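Local coordinates for farnesyl pyrophosphate synthase (Pseudomonas aeruginosa, PDB 3ZOU), which catalyses the condensation of geranyl diphosphate with isopentenyl diphosphate to make farnesyl diphosphate, a step of isoprenoid chain elongation, at residues Y38-G43 / D115-L120; P49-A54 / A184-S189; A70-L75 / T143-A148; A78-H83 / A152-G157; D84-M89 / A108-A113. All coordinates share one frame; numbering follows the deposited sequence.

Contact 1: Y38-G43 / D115-L120; sequences YSVMNG and DGLQAL
Val40 and Leu117 carry the apolar part of this contact, with Ser39 adding its CB. Both methyls of Leu117 are used. Leu117 CD2 comes to 3.7 Å from Val40 CG2, and CD1 lies almost as near the same methyl, at 3.8 Å between Leu117 CD1 and Val40 CG2. CD1 also faces the flank of Ser39, where Leu117 CD1 and Ser39 CB are 4.1 Å apart. The two branched side chains run past one another in opposite directions and touch alongside. Val40 can offer CG2 because its other methyl, CG1, lies anti to the backbone N (chi1 172°), which leaves CG2 beside that nitrogen. Val40 and Leu117 are the nearest residues by backbone, yet their CA atoms remain 8.9 Å apart, so side chains alone bridge the gap.

The polar interactions turn elsewhere. Ser39 OG is hydrogen-bonded to Ala35 O, one turn back in its own helix, and to Thr101 OG1. Val40 O accepts a weak bond from Asn42 N across the inverse gamma turn centred on Met41, and it is also hydrogen-bonded to Arg46 NH2.

Ala78 and Val82 of helix 67-85 cover this seam, and Phe22 touches both Val40 and Leu117. The contact joins helix 30-40 to helix 107-126 within the all-alpha isoprenoid synthase fold.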
# COMPACT_ATOMS: atom_id res chain seq x y z
N TYR A 38 10.25 -0.78 15.04
CA TYR A 38 11.01 -2.03 15.31
C TYR A 38 11.24 -2.80 14.01
O TYR A 38 12.31 -3.44 13.83
CB TYR A 38 10.21 -2.93 16.29
CG TYR A 38 10.90 -4.19 16.64
CD1 TYR A 38 11.80 -4.19 17.73
CD2 TYR A 38 10.63 -5.41 15.99
CE1 TYR A 38 12.48 -5.36 18.06
CE2 TYR A 38 11.33 -6.58 16.35
CZ TYR A 38 12.22 -6.53 17.40
OH TYR A 38 12.92 -7.72 17.76
N SER A 39 10.24 -2.77 13.13
CA SER A 39 10.29 -3.49 11.88
C SER A 39 11.19 -2.85 10.83
O SER A 39 11.60 -3.51 9.88
CB SER A 39 8.91 -3.62 11.25
OG SER A 39 8.02 -4.29 12.12
N VAL A 40 11.52 -1.58 11.00
CA VAL A 40 12.32 -0.88 9.99
C VAL A 40 13.74 -0.56 10.54
O VAL A 40 14.75 -0.64 9.81
CB VAL A 40 11.63 0.44 9.59
CG1 VAL A 40 12.51 1.31 8.68
CG2 VAL A 40 10.31 0.14 8.93
N MET A 41 13.81 -0.21 11.81
CA MET A 41 15.09 0.31 12.38
C MET A 41 15.80 -0.87 13.00
O MET A 41 15.97 -0.96 14.21
CB MET A 41 14.81 1.39 13.40
CG MET A 41 14.04 2.59 12.85
SD MET A 41 14.68 3.30 11.31
CE MET A 41 16.21 3.96 11.98
N ASN A 42 16.24 -1.80 12.17
CA ASN A 42 16.83 -3.06 12.61
C ASN A 42 18.24 -3.26 12.14
O ASN A 42 18.72 -4.41 12.09
CB ASN A 42 15.98 -4.19 12.14
CG ASN A 42 15.75 -4.15 10.67
OD1 ASN A 42 16.53 -3.54 9.88
ND2 ASN A 42 14.70 -4.82 10.25
N GLY A 43 18.91 -2.16 11.82
CA GLY A 43 20.31 -2.22 11.39
C GLY A 43 20.53 -2.77 9.99
O GLY A 43 21.65 -3.15 9.63
N ASP A 115 1.22 -3.49 7.17
CA ASP A 115 0.24 -2.84 6.31
C ASP A 115 0.37 -1.30 6.35
O ASP A 115 0.21 -0.67 5.29
CB ASP A 115 -1.18 -3.24 6.75
CG ASP A 115 -1.57 -4.65 6.40
OD1 ASP A 115 -0.95 -5.30 5.57
OD2 ASP A 115 -2.59 -5.16 7.00
N GLY A 116 0.60 -0.72 7.53
CA GLY A 116 0.78 0.69 7.70
C GLY A 116 2.08 1.16 7.05
O GLY A 116 2.12 2.27 6.56
N LEU A 117 3.12 0.32 7.04
CA LEU A 117 4.38 0.67 6.36
C LEU A 117 4.13 0.77 4.88
O LEU A 117 4.70 1.62 4.22
CB LEU A 117 5.49 -0.36 6.67
CG LEU A 117 6.03 -0.36 8.10
CD1 LEU A 117 6.93 -1.55 8.31
CD2 LEU A 117 6.68 0.94 8.47
N GLN A 118 3.33 -0.14 4.32
CA GLN A 118 3.06 -0.04 2.89
C GLN A 118 2.37 1.27 2.53
O GLN A 118 2.73 1.96 1.61
CB GLN A 118 2.31 -1.26 2.34
CG GLN A 118 2.07 -1.06 0.86
CD GLN A 118 1.62 -2.27 0.03
OE1 GLN A 118 1.82 -2.25 -1.17
NE2 GLN A 118 0.90 -3.18 0.60
N ALA A 119 1.30 1.60 3.28
CA ALA A 119 0.62 2.91 3.04
C ALA A 119 1.58 4.08 3.19
O ALA A 119 1.53 4.98 2.36
CB ALA A 119 -0.57 3.08 3.96
N LEU A 120 2.43 3.97 4.19
CA LEU A 120 3.37 5.08 4.42
C LEU A 120 4.28 5.28 3.24
O LEU A 120 4.69 6.41 2.96
CB LEU A 120 4.12 4.85 5.67
CG LEU A 120 5.12 5.89 6.16
CD1 LEU A 120 4.38 7.18 6.38
CD2 LEU A 120 5.73 5.40 7.46

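Contact 2: P49-A54 / A184-S189; sequences PLLAYA and ALIEAS
In the core of the isoprenoid synthase bundle, two helices running in the same general sense, 33° apart, bring Leu51 and Ala52 against Ile186 and Ser189. The axes of the two short helical segments approach to 8.8 Å, and the small residues explain how the backbones can come so near: the CA atoms of Ala52 and Ser189 are just 5.0 Å apart. There the backbone itself takes part, for Ala52 CA sits 3.4 Å from Ser189 O in a CA-H...O contact with an angle of 134° at the hydrogen. The methyl of Ala52 rests on the same oxygen, Ala52 CB to Ser189 O being 3.6 Å. Beside it, Leu51 CB backs onto Ser189 CB at 4.0 Å.

One helical turn toward the N-terminus of helix 171-196, Leu51 CD1 meets Ile186 CG2 at 3.9 Å, the two side chains lying aslant.

The buried hydroxyl of Ser189 is satisfied within its own helix. With OG beside the backbone N (chi1 -64°), Ser189 OG donates to Leu185 O over 2.8 Å. That carbonyl also accepts from Ser189 N, the two donors reaching opposite faces of its plane.

Leu50, the residue before Leu51, lines the pocket of the bound benzoxazolone fragment. Around the seam, Leu51 also packs on Tyr211 and Ile215 of helix 202-227 and on Leu284 and Leu287 of helix 282-293, and Ser189 leans on Val73 of helix 67-85.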
# COMPACT_ATOMS: atom_id res chain seq x y z
N PRO A 49 17.82 1.88 -0.62
CA PRO A 49 18.19 3.30 -0.54
C PRO A 49 19.50 3.65 -1.28
O PRO A 49 19.51 4.64 -1.98
CB PRO A 49 18.28 3.53 0.92
CG PRO A 49 17.13 2.66 1.48
CD PRO A 49 17.24 1.41 0.66
N LEU A 50 20.49 2.80 -1.08
CA LEU A 50 21.84 3.00 -1.73
C LEU A 50 21.60 3.16 -3.23
O LEU A 50 22.10 4.02 -3.93
CB LEU A 50 22.72 1.81 -1.42
CG LEU A 50 24.24 1.91 -1.78
CD1 LEU A 50 24.99 0.82 -1.08
CD2 LEU A 50 24.40 1.82 -3.26
N LEU A 51 20.79 2.23 -3.78
CA LEU A 51 20.51 2.22 -5.19
C LEU A 51 19.83 3.50 -5.63
O LEU A 51 20.09 4.01 -6.72
CB LEU A 51 19.68 0.98 -5.57
CG LEU A 51 20.47 -0.34 -5.61
CD1 LEU A 51 19.57 -1.56 -5.61
CD2 LEU A 51 21.44 -0.37 -6.78
N ALA A 52 18.80 3.94 -4.87
CA ALA A 52 18.09 5.20 -5.22
C ALA A 52 19.06 6.38 -5.21
O ALA A 52 19.06 7.15 -6.14
CB ALA A 52 16.93 5.42 -4.27
N TYR A 53 19.84 6.51 -4.17
CA TYR A 53 20.81 7.64 -4.12
C TYR A 53 21.79 7.50 -5.27
O TYR A 53 22.10 8.49 -5.94
CB TYR A 53 21.58 7.62 -2.80
CG TYR A 53 20.72 8.04 -1.63
CD1 TYR A 53 20.04 9.24 -1.61
CD2 TYR A 53 20.62 7.25 -0.49
CE1 TYR A 53 19.29 9.64 -0.53
CE2 TYR A 53 19.81 7.62 0.58
CZ TYR A 53 19.19 8.85 0.58
OH TYR A 53 18.37 9.25 1.65
N ALA A 54 22.28 6.29 -5.52
CA ALA A 54 23.37 6.12 -6.49
C ALA A 54 22.81 6.37 -7.87
O ALA A 54 23.52 6.90 -8.75
CB ALA A 54 24.04 4.77 -6.37
N ALA A 184 11.91 -6.74 -9.02
CA ALA A 184 11.05 -5.63 -9.30
C ALA A 184 11.39 -4.42 -8.41
O ALA A 184 11.38 -3.29 -8.89
CB ALA A 184 9.57 -6.02 -9.10
N LEU A 185 11.59 -4.67 -7.16
CA LEU A 185 11.80 -3.59 -6.19
C LEU A 185 13.22 -3.03 -6.37
O LEU A 185 13.41 -1.82 -6.14
CB LEU A 185 11.46 -4.06 -4.79
CG LEU A 185 11.57 -2.99 -3.72
CD1 LEU A 185 10.63 -1.85 -3.92
CD2 LEU A 185 11.29 -3.63 -2.33
N ILE A 186 14.19 -3.90 -6.69
CA ILE A 186 15.55 -3.40 -7.01
C ILE A 186 15.48 -2.47 -8.19
O ILE A 186 16.05 -1.33 -8.18
CB ILE A 186 16.51 -4.58 -7.18
CG1 ILE A 186 16.79 -5.17 -5.81
CG2 ILE A 186 17.78 -4.16 -7.91
CD1 ILE A 186 17.37 -6.54 -5.88
N GLU A 187 14.78 -2.86 -9.23
CA GLU A 187 14.60 -2.09 -10.44
C GLU A 187 13.91 -0.77 -10.11
O GLU A 187 14.26 0.30 -10.57
CB GLU A 187 13.93 -2.87 -11.59
CG GLU A 187 14.80 -4.01 -12.06
CD GLU A 187 14.10 -5.26 -12.55
OE1 GLU A 187 13.04 -5.08 -13.16
OE2 GLU A 187 14.68 -6.39 -12.33
N ALA A 188 12.90 -0.82 -9.27
CA ALA A 188 12.18 0.40 -8.88
C ALA A 188 13.02 1.35 -8.07
O ALA A 188 12.85 2.55 -8.17
CB ALA A 188 10.91 -0.01 -8.03
N SER A 189 13.93 0.80 -7.28
CA SER A 189 14.80 1.65 -6.45
C SER A 189 15.69 2.49 -7.39
O SER A 189 15.82 3.68 -7.22
CB SER A 189 15.68 0.79 -5.55
OG SER A 189 14.83 0.07 -4.62

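Contact 3: A70-L75 / T143-A148; sequences ACAVEL and TRLARA
Leu145 meets Ala72 and Val73 in a simple helix-to-helix seam of the all-alpha isoprenoid synthase fold, where helix 135-149 lies against the first half of helix 67-85. Leu145 loses the most surface here, and it acts as a fork whose two prongs are assigned to neighbouring residues. CD2 settles on the methyl of Ala72, with 3.8 Å between Leu145 CD2 and Ala72 CB. CD1 reaches the other residue, Leu145 CD1 standing 4.1 Å from Val73 CG1. The fork extends from its helix because CG is anti to the backbone N (chi1 -170°), and the second torsion, 56°, then turns it so that each methyl faces a different partner.

Ala72 points its CB at the opposing helix, and that methyl is all it offers to Leu145 CD2. Val73 contributes from the flank, its CG1 lying beside the backbone N (chi1 -62°), which leaves CG2 between that nitrogen and the carbonyl carbon, and its side chain slants across that of Leu145. Even the nearest CA atoms, those of Val73 and Leu145, are 7.7 Å apart, so the backbones do not touch.

Other helices join the seam. Leu125 of helix 107-126 packs on Ala72 and Leu145, and Leu185 of helix 171-196 also lies against Leu145. Farther round helix 135-149, Arg147, which takes no part in the seam, lays its guanidinium over Thr143 one turn back: Thr143 CG2 sits over the centre of one face, 3.5 Å above the plane.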
# COMPACT_ATOMS: atom_id res chain seq x y z
N ALA A 70 14.28 6.84 -1.43
CA ALA A 70 15.03 5.97 -0.58
C ALA A 70 14.13 5.46 0.56
O ALA A 70 14.11 4.27 0.83
CB ALA A 70 16.24 6.73 -0.05
N CYS A 71 13.38 6.37 1.17
CA CYS A 71 12.49 5.95 2.24
C CYS A 71 11.38 5.01 1.78
O CYS A 71 11.16 3.97 2.36
CB CYS A 71 11.82 7.11 2.87
SG CYS A 71 12.88 8.16 3.92
N ALA A 72 10.81 5.36 0.65
CA ALA A 72 9.68 4.55 0.12
C ALA A 72 10.12 3.16 -0.19
O ALA A 72 9.44 2.18 0.17
CB ALA A 72 9.05 5.21 -1.07
N VAL A 73 11.25 2.98 -0.88
CA VAL A 73 11.64 1.61 -1.22
C VAL A 73 12.02 0.82 -0.00
O VAL A 73 11.76 -0.38 0.05
CB VAL A 73 12.71 1.53 -2.34
CG1 VAL A 73 12.12 2.15 -3.60
CG2 VAL A 73 14.02 2.24 -1.94
N GLU A 74 12.59 1.46 1.02
CA GLU A 74 12.94 0.77 2.22
C GLU A 74 11.69 0.36 3.01
O GLU A 74 11.64 -0.69 3.58
CB GLU A 74 13.93 1.55 3.11
CG GLU A 74 14.51 0.67 4.20
CD GLU A 74 15.40 -0.52 3.75
OE1 GLU A 74 15.84 -0.51 2.58
OE2 GLU A 74 15.64 -1.37 4.61
N LEU A 75 10.69 1.23 2.97
CA LEU A 75 9.43 0.93 3.65
C LEU A 75 8.78 -0.28 3.02
O LEU A 75 8.22 -1.13 3.74
CB LEU A 75 8.52 2.13 3.63
CG LEU A 75 8.98 3.24 4.62
CD1 LEU A 75 8.28 4.52 4.26
CD2 LEU A 75 8.77 2.88 6.08
N THR A 143 3.51 5.42 -9.57
CA THR A 143 3.14 4.38 -10.51
C THR A 143 4.13 3.26 -10.48
O THR A 143 3.81 2.05 -10.39
CB THR A 143 3.07 4.96 -11.93
OG1 THR A 143 1.91 5.75 -12.01
CG2 THR A 143 2.98 3.87 -12.98
N ARG A 144 5.40 3.61 -10.59
CA ARG A 144 6.41 2.55 -10.70
C ARG A 144 6.52 1.78 -9.42
O ARG A 144 6.64 0.55 -9.42
CB ARG A 144 7.75 3.17 -11.09
CG ARG A 144 7.73 3.69 -12.53
CD ARG A 144 7.98 2.51 -13.46
NE ARG A 144 7.84 2.80 -14.86
CZ ARG A 144 8.38 2.03 -15.81
NH1 ARG A 144 9.14 0.97 -15.47
NH2 ARG A 144 8.20 2.35 -17.08
N LEU A 145 6.46 2.45 -8.28
CA LEU A 145 6.57 1.73 -7.01
C LEU A 145 5.34 0.80 -6.79
O LEU A 145 5.48 -0.30 -6.31
CB LEU A 145 6.70 2.67 -5.85
CG LEU A 145 7.06 1.91 -4.55
CD1 LEU A 145 8.30 1.06 -4.66
CD2 LEU A 145 7.23 2.86 -3.38
N ALA A 146 4.18 1.31 -7.13
CA ALA A 146 2.93 0.49 -6.91
C ALA A 146 2.96 -0.72 -7.79
O ALA A 146 2.62 -1.79 -7.35
CB ALA A 146 1.70 1.31 -7.20
N ARG A 147 3.42 -0.57 -9.03
CA ARG A 147 3.52 -1.73 -9.93
C ARG A 147 4.58 -2.71 -9.47
O ARG A 147 4.38 -3.94 -9.44
CB ARG A 147 3.84 -1.33 -11.35
CG ARG A 147 2.83 -0.52 -12.06
CD ARG A 147 3.36 -0.20 -13.48
NE ARG A 147 2.40 0.55 -14.30
CZ ARG A 147 2.71 1.30 -15.37
NH1 ARG A 147 3.97 1.48 -15.76
NH2 ARG A 147 1.74 1.91 -16.04
N ALA A 148 5.71 -2.17 -9.03
CA ALA A 148 6.77 -3.04 -8.56
C ALA A 148 6.47 -3.75 -7.28
O ALA A 148 7.02 -4.84 -7.02
CB ALA A 148 8.04 -2.22 -8.37

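Contact 4: A78-H83 / A152-G157; sequences AYSLVH and AGMVGG. With GPP (geranyl diphosphate), chain E.
The ring of Tyr79 receives Met154 obliquely, with Met154 CE 3.7 Å from Tyr79 CE2. In the ring plane, at its edge, lies His83 ND1, and in return Tyr79 CD1 stands over one face of the His83 imidazole, displaced toward the rim. His83 ND1 is hydrogen-bonded to Asp115 OD2 of the second subunit, which helps to fix that ring.

Tyr79 departs from a staggered conformation (chi1 111°), which suggests some strain. Its OH crosses to Val155, whose CG2 is 3.5 Å from Tyr79 OH. The thioether of Met154, bent at its third torsion, brings its methyl against Ser80, Met154 CE to Ser80 CB being 3.6 Å; Ser80 OG is hydrogen-bonded to His77 O within the helix.

Geranyl diphosphate threads along this junction. Ser80 O is close to GPP C9, at 3.1 Å, and Val155 CG2 touches GPP C10 at 3.6 Å, while Leu81 CD2 flanks the allylic end, 4.0 Å from GPP C1.

Chemically, a mostly apolar wall, with the Ser80 carbonyl close by, lines one stretch of the hydrocarbon tail, away from the allylic C1 where reaction is expected. A bulky aromatic five residues before the first aspartate-rich motif is consistent with the family's means of limiting product length.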
# COMPACT_ATOMS: atom_id res chain seq x y z
N ALA A 78 10.81 -3.36 4.03
CA ALA A 78 10.60 -3.69 5.46
C ALA A 78 9.25 -4.35 5.66
O ALA A 78 9.16 -5.33 6.34
CB ALA A 78 10.68 -2.43 6.28
N TYR A 79 8.20 -3.81 5.01
CA TYR A 79 6.84 -4.38 5.23
C TYR A 79 6.87 -5.82 4.68
O TYR A 79 6.33 -6.76 5.32
CB TYR A 79 5.71 -3.56 4.64
CG TYR A 79 4.99 -4.20 3.45
CD1 TYR A 79 4.13 -5.25 3.65
CD2 TYR A 79 5.13 -3.75 2.16
CE1 TYR A 79 3.48 -5.86 2.58
CE2 TYR A 79 4.51 -4.37 1.08
CZ TYR A 79 3.67 -5.40 1.29
OH TYR A 79 3.09 -6.02 0.23
N SER A 80 7.55 -6.04 3.54
CA SER A 80 7.54 -7.38 2.92
C SER A 80 8.22 -8.40 3.78
O SER A 80 7.72 -9.52 3.88
CB SER A 80 8.17 -7.31 1.53
OG SER A 80 9.58 -7.27 1.61
N LEU A 81 9.24 -8.01 4.54
CA LEU A 81 9.97 -8.97 5.42
C LEU A 81 9.10 -9.34 6.63
O LEU A 81 9.10 -10.48 7.04
CB LEU A 81 11.32 -8.36 5.83
CG LEU A 81 12.31 -8.12 4.66
CD1 LEU A 81 13.60 -7.57 5.30
CD2 LEU A 81 12.47 -9.35 3.78
N VAL A 82 8.36 -8.38 7.17
CA VAL A 82 7.47 -8.66 8.30
C VAL A 82 6.47 -9.71 7.87
O VAL A 82 6.27 -10.68 8.60
CB VAL A 82 6.81 -7.37 8.83
CG1 VAL A 82 5.76 -7.71 9.86
CG2 VAL A 82 7.85 -6.44 9.44
N HIS A 83 5.82 -9.51 6.72
CA HIS A 83 4.82 -10.51 6.28
C HIS A 83 5.49 -11.84 5.96
O HIS A 83 4.90 -12.86 6.25
CB HIS A 83 3.95 -9.98 5.16
CG HIS A 83 2.91 -8.99 5.61
ND1 HIS A 83 1.96 -8.46 4.76
CD2 HIS A 83 2.65 -8.46 6.83
CE1 HIS A 83 1.18 -7.63 5.42
NE2 HIS A 83 1.58 -7.61 6.69
N ALA A 152 1.90 -7.85 -9.57
CA ALA A 152 2.65 -8.06 -10.79
C ALA A 152 4.15 -7.90 -10.58
O ALA A 152 4.91 -8.07 -11.55
CB ALA A 152 2.18 -7.12 -11.88
N GLY A 153 4.55 -7.64 -9.37
CA GLY A 153 5.96 -7.43 -8.97
C GLY A 153 6.29 -8.29 -7.73
O GLY A 153 6.11 -9.53 -7.73
N MET A 154 6.67 -7.62 -6.65
CA MET A 154 7.14 -8.23 -5.46
C MET A 154 6.15 -9.27 -4.85
O MET A 154 6.54 -10.37 -4.52
CB MET A 154 7.49 -7.16 -4.44
CG MET A 154 8.04 -7.63 -3.11
SD MET A 154 8.27 -6.33 -1.90
CE MET A 154 6.55 -6.11 -1.41
N VAL A 155 4.90 -8.85 -4.68
CA VAL A 155 3.92 -9.74 -4.10
C VAL A 155 3.69 -10.93 -5.00
O VAL A 155 3.63 -12.05 -4.55
CB VAL A 155 2.60 -8.97 -3.80
CG1 VAL A 155 1.43 -9.96 -3.55
CG2 VAL A 155 2.77 -8.08 -2.64
N GLY A 156 3.66 -10.67 -6.31
CA GLY A 156 3.64 -11.75 -7.32
C GLY A 156 4.80 -12.71 -7.14
O GLY A 156 4.61 -13.91 -7.15
N GLY A 157 5.99 -12.18 -6.95
CA GLY A 157 7.12 -13.06 -6.75
C GLY A 157 7.03 -13.90 -5.51
O GLY A 157 7.49 -15.04 -5.50
C1 GPP E . 12.22 -12.70 1.60
O1 GPP E . 12.59 -13.89 0.86
C2 GPP E . 10.95 -12.14 1.06
C3 GPP E . 10.92 -11.23 0.05
C4 GPP E . 12.20 -10.67 -0.41
C5 GPP E . 9.67 -10.66 -0.46
C6 GPP E . 8.53 -10.93 0.54
C7 GPP E . 7.29 -10.49 -0.10
C8 GPP E . 6.09 -10.39 0.45
C9 GPP E . 5.68 -10.66 1.90
C10 GPP E . 5.15 -9.93 -0.63
PA GPP E . 13.11 -15.18 1.65
O1A GPP E . 11.98 -15.71 2.57
O2A GPP E . 13.57 -16.14 0.57
O3A GPP E . 14.40 -14.54 2.36
PB GPP E . 14.73 -14.38 3.94
O1B GPP E . 13.45 -14.77 4.65
O2B GPP E . 15.87 -15.33 4.24
O3B GPP E . 15.08 -12.89 3.97

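Contact 5: D84-M89 / A108-A113; sequences DDLPAM and ATAILA. With MG (magnesium ion), chain D; MG (magnesium ion), chain C; GPP (geranyl diphosphate), chain E.
Leu86 reaches helix 107-126 with both methyls. Leu86 CD1 touches Ile111 CG1 at 3.7 Å, and CD2 faces the methyl of Ala110 with 4.2 Å between Leu86 CD2 and Ala110 CB. The leucine and isoleucine side chains meet at about a right angle. Leu86 CG is beside its backbone N (chi1 -64°), which directs the fork across the gap.

What positions the leucine is the chain around it. The chain leaves helix 67-85 here, and a type I beta turn runs from Leu86 to Met89, closed by Met89 N donating to Leu86 O over 2.9 Å. The segment is the first aspartate-rich motif of the prenyl synthases, opening with Asp84 and Asp85 and completed by Asp90, which shares the metals.

Asp84 bridges two magnesium ions, one to each carboxylate oxygen: OD2 binds the first at 2.1 Å and OD1 the second at 2.2 Å. Diphosphate oxygen O1A of geranyl diphosphate also bridges them, and O1B adds a second grip on the first ion. Each ion has six ligands, with two waters on the first, three on the second, and Asp90 contributing at both sites.

Farther out, the oxygen of a water on the first magnesium lies 3.0 Å from Asp85 OD1, to which it donates; Asp85 OD1 also makes a salt bridge with Arg95. Gln158 NE2 is hydrogen-bonded to Asp84 OD1. Beyond the turn, Met89 packs on Ile111 of the second subunit and Ala88 on its Glu107.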
# COMPACT_ATOMS: atom_id res chain seq x y z
N ASP A 84 6.65 -11.82 5.32
CA ASP A 84 7.38 -13.05 4.96
C ASP A 84 7.70 -13.86 6.24
O ASP A 84 7.71 -15.09 6.19
CB ASP A 84 8.67 -12.70 4.25
CG ASP A 84 9.48 -13.91 3.83
OD1 ASP A 84 9.07 -14.65 2.89
OD2 ASP A 84 10.53 -14.15 4.45
N ASP A 85 7.94 -13.21 7.35
CA ASP A 85 8.36 -13.90 8.56
C ASP A 85 7.17 -14.57 9.27
O ASP A 85 7.35 -15.39 10.16
CB ASP A 85 8.99 -12.91 9.53
CG ASP A 85 10.40 -12.48 9.15
OD1 ASP A 85 11.12 -13.21 8.47
OD2 ASP A 85 10.78 -11.40 9.62
N LEU A 86 5.95 -14.17 8.93
CA LEU A 86 4.77 -14.67 9.65
C LEU A 86 4.62 -16.18 9.62
O LEU A 86 5.04 -16.82 8.71
CB LEU A 86 3.49 -14.07 9.06
CG LEU A 86 3.30 -12.57 9.17
CD1 LEU A 86 2.11 -12.13 8.34
CD2 LEU A 86 3.12 -12.16 10.62
N PRO A 87 3.94 -16.74 10.68
CA PRO A 87 3.75 -18.16 10.69
C PRO A 87 3.17 -18.76 9.43
O PRO A 87 3.53 -19.89 9.08
CB PRO A 87 2.80 -18.32 11.86
CG PRO A 87 3.19 -17.29 12.79
CD PRO A 87 3.48 -16.10 11.90
N ALA A 88 2.27 -18.06 8.74
CA ALA A 88 1.65 -18.60 7.54
C ALA A 88 2.54 -18.63 6.33
O ALA A 88 2.25 -19.24 5.31
CB ALA A 88 0.42 -17.82 7.20
N MET A 89 3.67 -17.90 6.42
CA MET A 89 4.65 -17.79 5.36
C MET A 89 5.88 -18.52 5.81
O MET A 89 5.87 -19.74 5.83
CB MET A 89 4.96 -16.30 5.05
CG MET A 89 3.70 -15.55 4.69
SD MET A 89 3.66 -15.06 2.96
CE MET A 89 2.71 -13.60 3.36
N ALA A 108 -1.02 -10.13 15.14
CA ALA A 108 -1.94 -9.11 14.59
C ALA A 108 -1.22 -7.78 14.41
O ALA A 108 -1.35 -7.11 13.37
CB ALA A 108 -3.14 -8.96 15.51
N THR A 109 -0.43 -7.39 15.42
CA THR A 109 0.32 -6.13 15.39
C THR A 109 1.36 -6.17 14.27
O THR A 109 1.52 -5.18 13.57
CB THR A 109 0.94 -5.80 16.76
OG1 THR A 109 -0.14 -5.62 17.69
CG2 THR A 109 1.74 -4.52 16.72
N ALA A 110 2.01 -7.31 14.02
CA ALA A 110 2.99 -7.39 12.93
C ALA A 110 2.30 -7.21 11.61
O ALA A 110 2.78 -6.47 10.75
CB ALA A 110 3.71 -8.71 12.95
N ILE A 111 1.18 -7.90 11.42
CA ILE A 111 0.44 -7.78 10.18
C ILE A 111 0.06 -6.32 9.92
O ILE A 111 0.30 -5.77 8.79
CB ILE A 111 -0.86 -8.65 10.18
CG1 ILE A 111 -0.48 -10.14 10.11
CG2 ILE A 111 -1.75 -8.31 8.99
CD1 ILE A 111 -1.59 -11.08 10.59
N LEU A 112 -0.51 -5.71 10.90
CA LEU A 112 -0.98 -4.34 10.85
C LEU A 112 0.19 -3.32 10.69
O LEU A 112 0.08 -2.41 9.86
CB LEU A 112 -1.78 -3.96 12.12
CG LEU A 112 -3.13 -4.68 12.18
CD1 LEU A 112 -3.77 -4.37 13.52
CD2 LEU A 112 -4.03 -4.22 11.05
N ALA A 113 1.26 -3.43 11.48
CA ALA A 113 2.42 -2.55 11.34
C ALA A 113 2.88 -2.55 9.92
O ALA A 113 3.16 -1.50 9.34
CB ALA A 113 3.54 -2.96 12.27
MG MG D . 11.86 -15.75 4.62
MG MG C . 10.14 -16.41 2.13
C1 GPP E . 12.22 -12.70 1.60
O1 GPP E . 12.59 -13.89 0.86
C2 GPP E . 10.95 -12.14 1.06
C3 GPP E . 10.92 -11.23 0.05
C4 GPP E . 12.20 -10.67 -0.41
C5 GPP E . 9.67 -10.66 -0.46
C6 GPP E . 8.53 -10.93 0.54
C7 GPP E . 7.29 -10.49 -0.10
C8 GPP E . 6.09 -10.39 0.45
C9 GPP E . 5.68 -10.66 1.90
C10 GPP E . 5.15 -9.93 -0.63
PA GPP E . 13.11 -15.18 1.65
O1A GPP E . 11.98 -15.71 2.57
O2A GPP E . 13.57 -16.14 0.57
O3A GPP E . 14.40 -14.54 2.36
PB GPP E . 14.73 -14.38 3.94
O1B GPP E . 13.45 -14.77 4.65
O2B GPP E . 15.87 -15.33 4.24
O3B GPP E . 15.08 -12.89 3.97
O HOH W 1 11.55 -15.58 6.66
O HOH W 2 10.90 -18.25 1.37
O HOH W 3 10.12 -15.67 0.03
O HOH W 4 8.24 -17.35 1.91
O HOH W 5 12.94 -17.47 4.94

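In the fold
Helix 67-85 threads the set: contacts 3 and 4 use its early and later turns, and contact 5 its C-terminal end, where two magnesium ions sit. Contacts 4 and 5 have centres 12 Å apart and are joined by a probable hydrogen bond from His83 NE2 to Ile111 O, 3.1 Å; both touch geranyl diphosphate. Contact 3 continues into contact 4 through Ala148 O and Met154 N, 2.8 Å apart. It also packs on contact 1, Leu75 CD2 to Leu117 CD2 3.7 Å, and on contact 2, Val73 CB to Ser189 OG 3.4 Å. Contacts 2 and 5, centres 25 Å apart, contribute Leu50 to the fragment pocket and Asp84 to the metal site respectively.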